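Local structure of beta-mannosidase (Trichoderma harzianum, 4CVU) at residues L615-T620 / L643-M648; P657-T662 / S669-A674. The protein probably hydrolyses terminal, non-reducing beta-D-mannose residues from beta-mannosides, as a fungal member of glycoside hydrolase family 2. One frame throughout, in Å; residues are numbered along the deposited sequence.

Both contacts lie at the periphery of the chain, their centres 13 Å apart, within the helical segment running between strands 592-595 and 702-705; the second of these belongs to the mixed sheet of the catalytic barrel expected in glycoside hydrolase family 2. They come in series: contact 1 closes on helix 638-655, and contact 2 then joins the loop leaving that helix to the next one, 664-692. The two helices pack together, with Met-648 on Thr-675 and Trp-671 on Val-652. Phe-617 CD2 and Trp-671 CB, 3.8 Å apart, join the contacts directly. Each also carries an N-acetylglucosamine against an aromatic ring, so glycan and protein pack together in this region.

Contact 1 (L615-T620 / L643-M648); sequences LSFNST and LGQVEM. With NAG (2-acetamido-2-deoxy-beta-D-glucopyranose), chain B; NAG (2-acetamido-2-deoxy-beta-D-glucopyranose), chain C.
Gln-645, on helix 638-655, reaches Phe-617 and Asn-618 in the type I beta turn 616-619, which carries the glycosylated Asn-618, first residue of an Asn-Ser-Thr sequon. The Gln-645 side chain is bent at chi2 (-60°), turning its amide back to the turn. NE2 gives Asn-618 OD1 a nearly straight hydrogen bond of 3.2 Å; the acceptor lies in the Gln-645 amide plane, although the two amides are twisted 61° apart. Phe-617 O is also close to Gln-645 NE2, at 2.9 Å, while OE1 at the other branch is held by Asn-626. The bond to OD1 thus grips the carbonyl branch of the glycosylated asparagine and should restrain rotation of its amide, whose ND2 is covalently joined to the first sugar. The backbone O of Gln-645 lies in plane at the edge of the Phe-617 ring, 3.6 Å from CE1. One residue on, Val-646 CG2 meets the glycan itself, 3.4 Å from O4 of the first N-acetylglucosamine and 3.3 Å from O7 of the second. Met-648 contributes CB, 4.0 Å from Phe-617 CZ. Across one face of that ring lies the acetamido methyl of the first sugar, its C8 3.3 Å from Phe-617 CD1.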
loop_
_atom_site.group_PDB
_atom_site.type_symbol
_atom_site.label_atom_id
_atom_site.label_comp_id
_atom_site.label_asym_id
_atom_site.label_seq_id
_atom_site.Cartn_x
_atom_site.Cartn_y
_atom_site.Cartn_z
ATOM N N LEU A 615 -8.140 0.854 -5.311
ATOM C CA LEU A 615 -7.905 1.220 -6.684
ATOM C C LEU A 615 -9.164 1.100 -7.541
ATOM O O LEU A 615 -9.284 0.201 -8.356
ATOM C CB LEU A 615 -6.797 0.342 -7.264
ATOM C CG LEU A 615 -5.427 0.432 -6.589
ATOM C CD1 LEU A 615 -4.493 -0.621 -7.159
ATOM C CD2 LEU A 615 -4.751 1.793 -6.726
ATOM N N SER A 616 -10.105 2.019 -7.362
ATOM C CA SER A 616 -11.253 2.096 -8.268
ATOM C C SER A 616 -11.651 3.529 -8.393
ATOM O O SER A 616 -11.372 4.342 -7.517
ATOM C CB SER A 616 -12.436 1.205 -7.826
ATOM O OG SER A 616 -13.001 1.710 -6.625
ATOM N N PHE A 617 -12.292 3.874 -9.494
ATOM C CA PHE A 617 -12.466 5.279 -9.858
ATOM C C PHE A 617 -12.993 6.086 -8.668
ATOM O O PHE A 617 -12.536 7.157 -8.383
ATOM C CB PHE A 617 -13.373 5.381 -11.077
ATOM C CG PHE A 617 -13.354 6.729 -11.766
ATOM C CD1 PHE A 617 -14.207 7.732 -11.373
ATOM C CD2 PHE A 617 -12.512 6.971 -12.843
ATOM C CE1 PHE A 617 -14.243 8.990 -12.032
ATOM C CE2 PHE A 617 -12.525 8.205 -13.505
ATOM C CZ PHE A 617 -13.378 9.241 -13.076
ATOM N N ASN A 618 -13.932 5.494 -7.933
ATOM C CA ASN A 618 -14.700 6.219 -6.925
ATOM C C ASN A 618 -14.540 5.577 -5.552
ATOM O O ASN A 618 -15.453 5.607 -4.748
ATOM C CB ASN A 618 -16.167 6.168 -7.328
ATOM C CG ASN A 618 -16.635 7.367 -8.118
ATOM O OD1 ASN A 618 -16.081 8.499 -8.042
ATOM N ND2 ASN A 618 -17.674 7.143 -8.867
ATOM N N SER A 619 -13.413 4.945 -5.262
ATOM C CA SER A 619 -13.208 4.457 -3.896
ATOM C C SER A 619 -13.181 5.663 -2.965
ATOM O O SER A 619 -12.986 6.808 -3.407
ATOM C CB SER A 619 -11.895 3.698 -3.753
ATOM O OG SER A 619 -10.797 4.548 -4.044
ATOM N N THR A 620 -13.413 5.415 -1.677
ATOM C CA THR A 620 -13.484 6.501 -0.733
ATOM C C THR A 620 -12.121 7.199 -0.641
ATOM O O THR A 620 -12.058 8.417 -0.591
ATOM C CB THR A 620 -13.944 6.020 0.635
ATOM O OG1 THR A 620 -15.249 5.462 0.525
ATOM C CG2 THR A 620 -13.992 7.183 1.645
ATOM N N LEU A 643 -17.694 16.236 -6.894
ATOM C CA LEU A 643 -18.020 17.130 -8.012
ATOM C C LEU A 643 -16.916 16.993 -9.070
ATOM O O LEU A 643 -17.185 17.070 -10.262
ATOM C CB LEU A 643 -18.123 18.571 -7.554
ATOM C CG LEU A 643 -19.316 18.835 -6.631
ATOM C CD1 LEU A 643 -19.110 20.114 -5.852
ATOM C CD2 LEU A 643 -20.606 18.902 -7.468
ATOM N N GLY A 644 -15.681 16.770 -8.614
ATOM C CA GLY A 644 -14.574 16.653 -9.567
ATOM C C GLY A 644 -14.607 15.322 -10.248
ATOM O O GLY A 644 -14.357 15.251 -11.475
ATOM N N GLN A 645 -14.764 14.255 -9.442
ATOM C CA GLN A 645 -15.030 12.912 -9.946
ATOM C C GLN A 645 -16.073 12.910 -11.075
ATOM O O GLN A 645 -15.902 12.232 -12.113
ATOM C CB GLN A 645 -15.499 11.988 -8.833
ATOM C CG GLN A 645 -14.492 11.788 -7.723
ATOM C CD GLN A 645 -13.207 11.196 -8.230
ATOM O OE1 GLN A 645 -12.193 11.881 -8.375
ATOM N NE2 GLN A 645 -13.249 9.926 -8.533
ATOM N N VAL A 646 -17.144 13.660 -10.880
ATOM C CA VAL A 646 -18.221 13.756 -11.862
ATOM C C VAL A 646 -17.781 14.481 -13.133
ATOM O O VAL A 646 -18.134 14.067 -14.229
ATOM C CB VAL A 646 -19.477 14.406 -11.251
ATOM C CG1 VAL A 646 -20.524 14.787 -12.317
ATOM C CG2 VAL A 646 -20.096 13.448 -10.246
ATOM N N GLU A 647 -17.028 15.561 -12.995
ATOM C CA GLU A 647 -16.515 16.275 -14.186
ATOM C C GLU A 647 -15.712 15.337 -15.075
ATOM O O GLU A 647 -15.888 15.269 -16.287
ATOM C CB GLU A 647 -15.693 17.495 -13.799
ATOM C CG GLU A 647 -16.527 18.692 -13.306
ATOM C CD GLU A 647 -15.667 19.810 -12.702
ATOM O OE1 GLU A 647 -14.418 19.688 -12.677
ATOM O OE2 GLU A 647 -16.238 20.842 -12.268
ATOM N N MET A 648 -14.814 14.544 -14.486
ATOM C CA MET A 648 -14.039 13.676 -15.312
ATOM C C MET A 648 -14.906 12.620 -15.963
ATOM O O MET A 648 -14.691 12.257 -17.133
ATOM C CB MET A 648 -12.916 13.020 -14.442
ATOM C CG MET A 648 -11.887 14.001 -13.968
ATOM S SD MET A 648 -10.534 13.039 -13.148
ATOM C CE MET A 648 -11.493 12.739 -11.709
HETATM C C1 NAG B . -18.326 8.167 -9.625
HETATM C C2 NAG B . -18.902 7.788 -10.973
HETATM C C3 NAG B . -19.879 8.832 -11.518
HETATM C C4 NAG B . -20.908 9.306 -10.486
HETATM C C5 NAG B . -20.155 9.664 -9.244
HETATM C C6 NAG B . -21.079 10.131 -8.117
HETATM C C7 NAG B . -17.452 6.441 -12.406
HETATM C C8 NAG B . -16.413 6.412 -13.495
HETATM N N2 NAG B . -17.854 7.623 -11.973
HETATM O O3 NAG B . -20.550 8.310 -12.640
HETATM O O4 NAG B . -21.596 10.460 -10.913
HETATM O O5 NAG B . -19.395 8.565 -8.784
HETATM O O6 NAG B . -22.006 9.113 -7.789
HETATM O O7 NAG B . -17.908 5.371 -11.981
HETATM C C1 NAG C . -22.801 10.212 -11.637
HETATM C C2 NAG C . -23.682 11.450 -11.485
HETATM C C3 NAG C . -24.925 11.382 -12.334
HETATM C C4 NAG C . -24.559 11.058 -13.767
HETATM C C5 NAG C . -23.727 9.789 -13.795
HETATM C C6 NAG C . -23.278 9.476 -15.222
HETATM C C7 NAG C . -23.866 12.702 -9.382
HETATM C C8 NAG C . -24.281 12.648 -7.942
HETATM N N2 NAG C . -24.056 11.583 -10.097
HETATM O O3 NAG C . -25.528 12.643 -12.306
HETATM O O4 NAG C . -25.733 10.892 -14.533
HETATM O O5 NAG C . -22.563 9.943 -13.001
HETATM O O6 NAG C . -22.348 8.422 -15.165
HETATM O O7 NAG C . -23.403 13.751 -9.839
#

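Contact 2 (P657-T662 / S669-A674). With CD (cadmium ion), chain Q; NAG (2-acetamido-2-deoxy-beta-D-glucopyranose), chain H.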
loop_
_atom_site.group_PDB
_atom_site.type_symbol
_atom_site.label_atom_id
_atom_site.label_comp_id
_atom_site.label_asym_id
_atom_site.label_seq_id
_atom_site.Cartn_x
_atom_site.Cartn_y
_atom_site.Cartn_z
ATOM N N PRO A 657 -14.478 6.315 -25.640
ATOM C CA PRO A 657 -15.103 5.043 -25.294
ATOM C C PRO A 657 -15.054 4.884 -23.780
ATOM O O PRO A 657 -14.118 5.355 -23.172
ATOM C CB PRO A 657 -14.235 4.012 -26.024
ATOM C CG PRO A 657 -13.549 4.791 -27.114
ATOM C CD PRO A 657 -13.323 6.141 -26.530
ATOM N N THR A 658 -16.068 4.243 -23.200
ATOM C CA THR A 658 -16.210 4.116 -21.751
ATOM C C THR A 658 -15.810 2.723 -21.341
ATOM O O THR A 658 -16.532 1.763 -21.629
ATOM C CB THR A 658 -17.671 4.313 -21.315
ATOM O OG1 THR A 658 -18.468 3.437 -22.087
ATOM C CG2 THR A 658 -18.125 5.767 -21.557
ATOM N N PRO A 659 -14.670 2.582 -20.666
ATOM C CA PRO A 659 -14.244 1.198 -20.450
ATOM C C PRO A 659 -15.238 0.351 -19.640
ATOM O O PRO A 659 -15.991 0.886 -18.830
ATOM C CB PRO A 659 -12.926 1.343 -19.699
ATOM C CG PRO A 659 -12.431 2.677 -20.088
ATOM C CD PRO A 659 -13.641 3.544 -20.277
ATOM N N ASP A 660 -15.197 -0.962 -19.842
ATOM C CA ASP A 660 -15.980 -1.910 -19.064
ATOM C C ASP A 660 -15.190 -3.213 -18.908
ATOM O O ASP A 660 -15.625 -4.261 -19.334
ATOM C CB ASP A 660 -17.300 -2.171 -19.781
ATOM C CG ASP A 660 -18.308 -2.890 -18.922
ATOM O OD1 ASP A 660 -18.457 -2.568 -17.744
ATOM O OD2 ASP A 660 -18.980 -3.773 -19.457
ATOM N N LYS A 661 -14.014 -3.110 -18.332
ATOM C CA LYS A 661 -13.069 -4.223 -18.226
ATOM C C LYS A 661 -13.429 -5.151 -17.092
ATOM O O LYS A 661 -13.765 -4.709 -16.005
ATOM C CB LYS A 661 -11.658 -3.726 -17.951
ATOM C CG LYS A 661 -11.111 -2.723 -18.946
ATOM C CD LYS A 661 -10.717 -3.476 -20.177
ATOM C CE LYS A 661 -10.067 -2.595 -21.195
ATOM N NZ LYS A 661 -9.745 -3.520 -22.306
ATOM N N THR A 662 -13.313 -6.448 -17.365
ATOM C CA THR A 662 -13.738 -7.480 -16.458
ATOM C C THR A 662 -12.809 -7.540 -15.237
ATOM O O THR A 662 -13.283 -7.675 -14.121
ATOM C CB THR A 662 -13.839 -8.842 -17.222
ATOM O OG1 THR A 662 -14.896 -8.746 -18.183
ATOM C CG2 THR A 662 -14.104 -10.006 -16.292
ATOM N N SER A 669 -7.423 1.233 -14.298
ATOM C CA SER A 669 -6.364 1.754 -15.119
ATOM C C SER A 669 -6.869 2.396 -16.420
ATOM O O SER A 669 -6.319 3.409 -16.881
ATOM C CB SER A 669 -5.458 0.684 -15.577
ATOM O OG SER A 669 -4.407 1.320 -16.254
ATOM N N SER A 670 -7.827 1.732 -17.039
ATOM C CA SER A 670 -8.358 2.152 -18.341
ATOM C C SER A 670 -9.224 3.388 -18.228
ATOM O O SER A 670 -9.231 4.225 -19.152
ATOM C CB SER A 670 -9.215 1.061 -18.966
ATOM O OG SER A 670 -8.474 0.183 -19.737
ATOM N N TRP A 671 -10.010 3.483 -17.160
ATOM C CA TRP A 671 -10.764 4.729 -16.888
ATOM C C TRP A 671 -9.778 5.875 -16.604
ATOM O O TRP A 671 -9.977 6.979 -17.026
ATOM C CB TRP A 671 -11.791 4.552 -15.714
ATOM C CG TRP A 671 -13.122 4.127 -16.184
ATOM C CD1 TRP A 671 -13.571 2.854 -16.411
ATOM C CD2 TRP A 671 -14.180 5.000 -16.589
ATOM N NE1 TRP A 671 -14.852 2.897 -16.901
ATOM C CE2 TRP A 671 -15.233 4.199 -17.046
ATOM C CE3 TRP A 671 -14.318 6.387 -16.629
ATOM C CZ2 TRP A 671 -16.432 4.731 -17.509
ATOM C CZ3 TRP A 671 -15.507 6.929 -17.087
ATOM C CH2 TRP A 671 -16.552 6.103 -17.510
ATOM N N CYS A 672 -8.719 5.634 -15.848
ATOM C CA CYS A 672 -7.732 6.689 -15.641
ATOM C C CYS A 672 -7.159 7.272 -16.961
ATOM O O CYS A 672 -6.900 8.461 -17.050
ATOM C CB CYS A 672 -6.574 6.199 -14.737
ATOM S SG CYS A 672 -7.080 6.007 -13.008
ATOM N N HIS A 673 -6.939 6.415 -17.954
ATOM C CA HIS A 673 -6.322 6.782 -19.220
ATOM C C HIS A 673 -7.306 7.563 -20.094
ATOM O O HIS A 673 -6.912 8.537 -20.722
ATOM C CB HIS A 673 -5.856 5.518 -19.915
ATOM C CG HIS A 673 -5.158 5.746 -21.208
ATOM N ND1 HIS A 673 -4.009 6.477 -21.305
ATOM C CD2 HIS A 673 -5.437 5.324 -22.459
ATOM C CE1 HIS A 673 -3.608 6.516 -22.561
ATOM N NE2 HIS A 673 -4.450 5.810 -23.278
ATOM N N ALA A 674 -8.584 7.187 -20.088
ATOM C CA ALA A 674 -9.602 7.984 -20.844
ATOM C C ALA A 674 -9.727 9.426 -20.378
ATOM O O ALA A 674 -9.954 10.332 -21.216
ATOM C CB ALA A 674 -10.963 7.289 -20.821
HETATM CD CD CD Q . -20.462 -4.133 -17.405
HETATM C C1 NAG H . -15.812 -0.408 -14.903
HETATM C C2 NAG H . -16.986 -1.327 -14.491
HETATM C C3 NAG H . -18.358 -0.705 -14.728
HETATM C C4 NAG H . -18.391 0.689 -14.133
HETATM C C5 NAG H . -17.248 1.519 -14.725
HETATM C C6 NAG H . -17.215 2.941 -14.146
HETATM C C7 NAG H . -16.774 -3.741 -14.498
HETATM C C8 NAG H . -16.811 -5.036 -15.269
HETATM N N2 NAG H . -16.965 -2.606 -15.157
HETATM O O3 NAG H . -19.325 -1.510 -14.086
HETATM O O4 NAG H . -19.630 1.295 -14.440
HETATM O O5 NAG H . -16.023 0.897 -14.441
HETATM O O6 NAG H . -17.101 2.910 -12.738
HETATM O O7 NAG H . -16.586 -3.755 -13.297
#
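Pro-659 lies over one face of the Trp-671 indole, fastening the loop 657-662 to helix 664-692. This is the tight part of the contact: a CH-pi interaction puts Pro-659 CD 3.7 Å from the centroid of the five-membered ring, almost straight above it. The same proline accepts a hydrogen bond, Trp-671 NE1 to Pro-659 O at 3.0 Å, bent at the hydrogen (140°) and arriving from above the carbonyl plane. On the opposite indole face sits C6 of an N-acetylglucosamine, 3.7 Å from Trp-671 CE2, so proline and sugar sandwich the ring. An alanine here removes the NE1 donor and the indole, and would probably leave Pro-659 O without its mate and a gap between proline and sugar.

Toward solvent the packing thins. Exposed Thr-658 brings only CB to Trp-671 CZ2, and Lys-661 lays CE 3.5 Å from Ser-670 OG before its NZ continues to the carbonyls of Asp-938 and Thr-941 near the C-terminus. The CB of Asp-660 is directed away from the helix, and its carboxylate binds a cadmium ion through OD1 and OD2, both at 2.6 Å. The chemistry is therefore divided: the indole meets proline and sugar carbons over its two faces and ties Pro-659 O through NE1, while the Asp-660 carboxylate chelates the metal ion, which probably offsets much of its charge, and OD1 also accepts the sugar N2-H.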